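Local atomic coordinates of oxidoreductase, Gfo/Idh/MocA family (Vibrio cholerae, PDB entry 1XEA), a protein that probably binds a nicotinamide cofactor in a Rossmann-type domain and acts as an oxidoreductase of the Gfo/Idh/MocA family. Residues Y230-Q242 with W246-D258. Residues are numbered along the deposited sequence; the frame is centred on the assembly and turned at random.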
loop_
_atom_site.group_PDB
_atom_site.type_symbol
_atom_site.label_atom_id
_atom_site.label_comp_id
_atom_site.label_asym_id
_atom_site.label_seq_id
_atom_site.Cartn_x
_atom_site.Cartn_y
_atom_site.Cartn_z
ATOM N N TYR A 230 4.990 14.311 15.828
ATOM C CA TYR A 230 5.216 14.661 17.216
ATOM C C TYR A 230 6.604 14.141 17.508
ATOM O O TYR A 230 7.372 13.867 16.585
ATOM C CB TYR A 230 4.209 13.947 18.109
ATOM C CG TYR A 230 2.771 14.285 17.811
ATOM C CD1 TYR A 230 2.100 13.699 16.737
ATOM C CD2 TYR A 230 2.076 15.191 18.609
ATOM C CE1 TYR A 230 0.770 14.009 16.475
ATOM C CE2 TYR A 230 0.748 15.506 18.351
ATOM C CZ TYR A 230 0.103 14.913 17.289
ATOM O OH TYR A 230 -1.214 15.216 17.050
ATOM N N ASP A 231 6.950 13.995 18.777
ATOM C CA ASP A 231 8.267 13.462 19.067
ATOM C C ASP A 231 8.195 11.948 18.972
ATOM O O ASP A 231 7.435 11.312 19.689
ATOM C CB ASP A 231 8.759 13.905 20.449
ATOM C CG ASP A 231 9.092 15.395 20.498
ATOM O OD1 ASP A 231 9.857 15.879 19.615
ATOM O OD2 ASP A 231 8.585 16.082 21.421
ATOM N N ASN A 232 8.976 11.388 18.053
ATOM C CA ASN A 232 9.042 9.944 17.821
ATOM C C ASN A 232 7.727 9.322 17.431
ATOM O O ASN A 232 7.542 8.109 17.547
ATOM C CB ASN A 232 9.602 9.224 19.038
ATOM C CG ASN A 232 11.053 9.576 19.284
ATOM O OD1 ASN A 232 11.862 9.623 18.351
ATOM N ND2 ASN A 232 11.394 9.823 20.538
ATOM N N VAL A 233 6.813 10.154 16.957
ATOM C CA VAL A 233 5.526 9.659 16.525
ATOM C C VAL A 233 5.097 10.449 15.311
ATOM O O VAL A 233 5.313 11.657 15.247
ATOM C CB VAL A 233 4.474 9.788 17.636
ATOM C CG1 VAL A 233 3.186 9.109 17.184
ATOM C CG2 VAL A 233 4.985 9.130 18.929
ATOM N N ALA A 234 4.511 9.766 14.339
ATOM C CA ALA A 234 4.062 10.430 13.129
ATOM C C ALA A 234 2.833 9.721 12.571
ATOM O O ALA A 234 2.534 8.591 12.959
ATOM C CB ALA A 234 5.187 10.449 12.099
ATOM N N TYR A 235 2.109 10.414 11.689
ATOM C CA TYR A 235 0.909 9.891 11.019
ATOM C C TYR A 235 0.874 10.431 9.600
ATOM O O TYR A 235 1.313 11.548 9.342
ATOM C CB TYR A 235 -0.380 10.371 11.681
ATOM C CG TYR A 235 -0.644 9.871 13.071
ATOM C CD1 TYR A 235 -0.018 10.452 14.170
ATOM C CD2 TYR A 235 -1.541 8.823 13.295
ATOM C CE1 TYR A 235 -0.278 10.005 15.462
ATOM C CE2 TYR A 235 -1.809 8.363 14.579
ATOM C CZ TYR A 235 -1.174 8.959 15.659
ATOM O OH TYR A 235 -1.420 8.502 16.930
ATOM N N LEU A 236 0.320 9.654 8.683
ATOM C CA LEU A 236 0.211 10.096 7.300
ATOM C C LEU A 236 -1.078 9.540 6.740
ATOM O O LEU A 236 -1.180 8.346 6.473
ATOM C CB LEU A 236 1.379 9.582 6.463
ATOM C CG LEU A 236 1.679 10.275 5.122
ATOM C CD1 LEU A 236 2.534 9.327 4.300
ATOM C CD2 LEU A 236 0.424 10.624 4.368
ATOM N N PHE A 237 -2.066 10.407 6.561
ATOM C CA PHE A 237 -3.346 9.976 6.022
ATOM C C PHE A 237 -3.423 10.267 4.528
ATOM O O PHE A 237 -3.236 11.409 4.107
ATOM C CB PHE A 237 -4.488 10.685 6.738
ATOM C CG PHE A 237 -4.526 10.433 8.211
ATOM C CD1 PHE A 237 -3.949 11.330 9.099
ATOM C CD2 PHE A 237 -5.174 9.314 8.717
ATOM C CE1 PHE A 237 -4.030 11.123 10.483
ATOM C CE2 PHE A 237 -5.264 9.091 10.098
ATOM C CZ PHE A 237 -4.691 9.997 10.979
ATOM N N ASP A 238 -3.693 9.232 3.735
ATOM C CA ASP A 238 -3.801 9.368 2.279
ATOM C C ASP A 238 -5.250 9.630 1.855
ATOM O O ASP A 238 -5.553 9.761 0.667
ATOM C CB ASP A 238 -3.276 8.099 1.592
ATOM C CG ASP A 238 -3.807 6.837 2.233
ATOM O OD1 ASP A 238 -3.486 6.575 3.413
ATOM O OD2 ASP A 238 -4.561 6.100 1.575
ATOM N N SER A 239 -6.142 9.690 2.836
ATOM C CA SER A 239 -7.547 9.958 2.582
ATOM C C SER A 239 -8.218 10.251 3.924
ATOM O O SER A 239 -7.543 10.412 4.945
ATOM C CB SER A 239 -8.229 8.757 1.919
ATOM O OG SER A 239 -8.477 7.714 2.837
ATOM N N PHE A 240 -9.542 10.321 3.926
ATOM C CA PHE A 240 -10.259 10.571 5.152
ATOM C C PHE A 240 -10.618 9.265 5.853
ATOM O O PHE A 240 -11.113 9.288 6.968
ATOM C CB PHE A 240 -11.524 11.387 4.863
ATOM C CG PHE A 240 -11.249 12.753 4.308
ATOM C CD1 PHE A 240 -11.745 13.120 3.060
ATOM C CD2 PHE A 240 -10.440 13.658 5.006
ATOM C CE1 PHE A 240 -11.435 14.367 2.516
ATOM C CE2 PHE A 240 -10.122 14.913 4.469
ATOM C CZ PHE A 240 -10.616 15.270 3.218
ATOM N N THR A 241 -10.344 8.122 5.235
ATOM C CA THR A 241 -10.721 6.859 5.864
ATOM C C THR A 241 -9.552 5.987 6.265
ATOM O O THR A 241 -9.671 5.154 7.155
ATOM C CB THR A 241 -11.632 6.030 4.936
ATOM O OG1 THR A 241 -10.859 5.489 3.857
ATOM C CG2 THR A 241 -12.726 6.903 4.377
ATOM N N GLN A 242 -8.426 6.182 5.596
ATOM C CA GLN A 242 -7.237 5.400 5.860
ATOM C C GLN A 242 -6.014 6.236 6.155
ATOM O O GLN A 242 -5.874 7.365 5.666
ATOM C CB GLN A 242 -6.933 4.533 4.659
ATOM C CG GLN A 242 -7.688 3.249 4.637
ATOM C CD GLN A 242 -7.234 2.382 3.491
ATOM O OE1 GLN A 242 -7.501 1.167 3.465
ATOM N NE2 GLN A 242 -6.540 3.002 2.520
ATOM N N TRP A 246 3.206 5.727 12.476
ATOM C CA TRP A 246 4.584 5.316 12.699
ATOM C C TRP A 246 4.938 5.591 14.167
ATOM O O TRP A 246 5.000 6.743 14.604
ATOM C CB TRP A 246 5.511 6.093 11.768
ATOM C CG TRP A 246 5.335 5.747 10.334
ATOM C CD1 TRP A 246 5.430 4.505 9.777
ATOM C CD2 TRP A 246 5.061 6.649 9.255
ATOM N NE1 TRP A 246 5.231 4.578 8.423
ATOM C CE2 TRP A 246 5.001 5.882 8.078
ATOM C CE3 TRP A 246 4.858 8.029 9.171
ATOM C CZ2 TRP A 246 4.750 6.445 6.829
ATOM C CZ3 TRP A 246 4.607 8.596 7.924
ATOM C CH2 TRP A 246 4.555 7.803 6.769
ATOM N N ARG A 247 5.169 4.521 14.918
ATOM C CA ARG A 247 5.489 4.621 16.330
ATOM C C ARG A 247 6.415 3.476 16.691
ATOM O O ARG A 247 6.227 2.353 16.228
ATOM C CB ARG A 247 4.204 4.541 17.144
ATOM C CG ARG A 247 4.413 4.244 18.597
ATOM C CD ARG A 247 3.080 4.187 19.298
ATOM N NE ARG A 247 2.482 5.506 19.383
ATOM C CZ ARG A 247 1.235 5.738 19.769
ATOM N NH1 ARG A 247 0.457 4.710 20.103
ATOM N NH2 ARG A 247 0.774 6.993 19.829
ATOM N N ASP A 248 7.421 3.766 17.508
ATOM C CA ASP A 248 8.394 2.756 17.914
ATOM C C ASP A 248 9.035 2.111 16.687
ATOM O O ASP A 248 9.308 0.907 16.660
ATOM C CB ASP A 248 7.723 1.677 18.755
ATOM C CG ASP A 248 7.026 2.237 19.973
ATOM O OD1 ASP A 248 7.679 2.963 20.756
ATOM O OD2 ASP A 248 5.822 1.940 20.159
ATOM N N ASN A 249 9.270 2.927 15.668
ATOM C CA ASN A 249 9.873 2.458 14.435
ATOM C C ASN A 249 9.058 1.338 13.815
ATOM O O ASN A 249 9.607 0.411 13.235
ATOM C CB ASN A 249 11.292 1.969 14.677
ATOM C CG ASN A 249 12.121 1.978 13.407
ATOM O OD1 ASN A 249 12.117 2.968 12.658
ATOM N ND2 ASN A 249 12.842 0.887 13.153
ATOM N N GLN A 250 7.746 1.435 13.945
ATOM C CA GLN A 250 6.878 0.449 13.374
ATOM C C GLN A 250 5.812 1.198 12.644
ATOM O O GLN A 250 5.501 2.331 13.003
ATOM C CB GLN A 250 6.208 -0.369 14.443
ATOM C CG GLN A 250 7.099 -1.283 15.211
ATOM C CD GLN A 250 6.270 -2.080 16.197
ATOM O OE1 GLN A 250 5.265 -2.700 15.813
ATOM N NE2 GLN A 250 6.663 -2.058 17.474
ATOM N N GLU A 251 5.243 0.563 11.628
ATOM C CA GLU A 251 4.182 1.168 10.849
ATOM C C GLU A 251 2.940 0.340 11.065
ATOM O O GLU A 251 2.966 -0.881 10.928
ATOM C CB GLU A 251 4.554 1.182 9.366
ATOM C CG GLU A 251 3.377 1.349 8.408
ATOM C CD GLU A 251 3.828 1.601 6.978
ATOM O OE1 GLU A 251 3.105 1.200 6.040
ATOM O OE2 GLU A 251 4.906 2.208 6.779
ATOM N N SER A 252 1.852 0.999 11.441
ATOM C CA SER A 252 0.584 0.298 11.627
ATOM C C SER A 252 -0.482 1.081 10.887
ATOM O O SER A 252 -0.306 2.266 10.609
ATOM C CB SER A 252 0.226 0.169 13.107
ATOM O OG SER A 252 0.505 1.356 13.820
ATOM N N ARG A 253 -1.579 0.413 10.559
ATOM C CA ARG A 253 -2.678 1.018 9.826
ATOM C C ARG A 253 -3.722 1.570 10.783
ATOM O O ARG A 253 -4.026 0.940 11.790
ATOM C CB ARG A 253 -3.303 -0.044 8.912
ATOM C CG ARG A 253 -4.606 0.348 8.258
ATOM C CD ARG A 253 -5.004 -0.648 7.147
ATOM N NE ARG A 253 -6.313 -0.351 6.547
ATOM C CZ ARG A 253 -7.484 -0.557 7.145
ATOM N NH1 ARG A 253 -7.517 -1.071 8.373
ATOM N NH2 ARG A 253 -8.611 -0.243 6.513
ATOM N N VAL A 254 -4.214 2.774 10.504
ATOM C CA VAL A 254 -5.273 3.386 11.307
ATOM C C VAL A 254 -6.388 3.713 10.322
ATOM O O VAL A 254 -6.163 4.417 9.335
ATOM C CB VAL A 254 -4.852 4.721 12.002
ATOM C CG1 VAL A 254 -3.926 4.458 13.170
ATOM C CG2 VAL A 254 -4.210 5.656 11.002
ATOM N N ALA A 255 -7.590 3.211 10.576
ATOM C CA ALA A 255 -8.687 3.481 9.652
ATOM C C ALA A 255 -10.008 3.821 10.318
ATOM O O ALA A 255 -10.208 3.601 11.509
ATOM C CB ALA A 255 -8.877 2.300 8.699
ATOM N N LEU A 256 -10.908 4.360 9.512
ATOM C CA LEU A 256 -12.220 4.751 9.965
ATOM C C LEU A 256 -13.075 3.497 10.101
ATOM O O LEU A 256 -12.960 2.581 9.290
ATOM C CB LEU A 256 -12.828 5.693 8.937
ATOM C CG LEU A 256 -14.143 6.374 9.279
ATOM C CD1 LEU A 256 -13.992 7.232 10.552
ATOM C CD2 LEU A 256 -14.532 7.241 8.111
ATOM N N LYS A 257 -13.917 3.453 11.130
ATOM C CA LYS A 257 -14.793 2.311 11.354
ATOM C C LYS A 257 -15.600 2.035 10.087
ATOM O O LYS A 257 -15.917 2.953 9.331
ATOM C CB LYS A 257 -15.749 2.606 12.509
ATOM C CG LYS A 257 -15.803 1.529 13.564
ATOM C CD LYS A 257 -16.580 1.997 14.787
ATOM C CE LYS A 257 -16.290 1.110 16.000
ATOM N NZ LYS A 257 -17.047 1.506 17.222
ATOM N N ASP A 258 -15.936 0.771 9.858
ATOM C CA ASP A 258 -16.703 0.401 8.682
ATOM C C ASP A 258 -18.155 0.856 8.821
ATOM O O ASP A 258 -18.653 1.066 9.927
ATOM C CB ASP A 258 -16.630 -1.114 8.473
ATOM C CG ASP A 258 -17.176 -1.550 7.121
ATOM O OD1 ASP A 258 -17.188 -0.732 6.189
ATOM O OD2 ASP A 258 -17.580 -2.718 6.981
#
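Ala234 and Trp246 form an antiparallel hydrogen-bonded pair at one end of the contact between 230-242 and 246-258, Ala234 N giving to Trp246 O (3.1 Å) and Trp246 N to Ala234 O (3.0 Å). At the other end Leu256 N donates to Thr241 O (2.8 Å), next to the non-hydrogen-bonded pair of Gln242 and Ala255. Between these ends strand 242-247 runs between 233-237 and 250-255, so that the middle of the contact is made by side chains.

Trp246 dominates one face. With CG anti to its carbonyl carbon (chi1 -68°), its indole extends alongside Leu236, whose CD1 comes within 3.5 Å of Trp246 CH2, while Ala234 CB sits at the ring edge, 3.8 Å from Trp246 CE3. The indole's rotation is fixed by a nearly straight bond (167°) from Trp246 NE1 to Glu251 OE2 (2.9 Å), almost in the ring plane. On the opposite face Arg247 runs alongside Val233. Val254 CG2 reaches obliquely to Phe237 CE2 (3.7 Å). Gln242 OE1 lies at the edge of the Arg253 guanidinium, 3.5 Å from Arg253 NH2, with the amide turned almost perpendicular to it. Ser239 OG organises the turn by accepting from the backbone N of both Thr241 and Gln242, an ST motif.

The contact thus spans the final three-strand meander of the eight-strand mixed sheet. Strand 223-230 flanks 233-237, helix 127-132 packs on Phe237 and Val254, and backbone bonds from Glu251 and Arg253 to a neighbouring subunit carry the edge strand 250-255 into the tetramer interface.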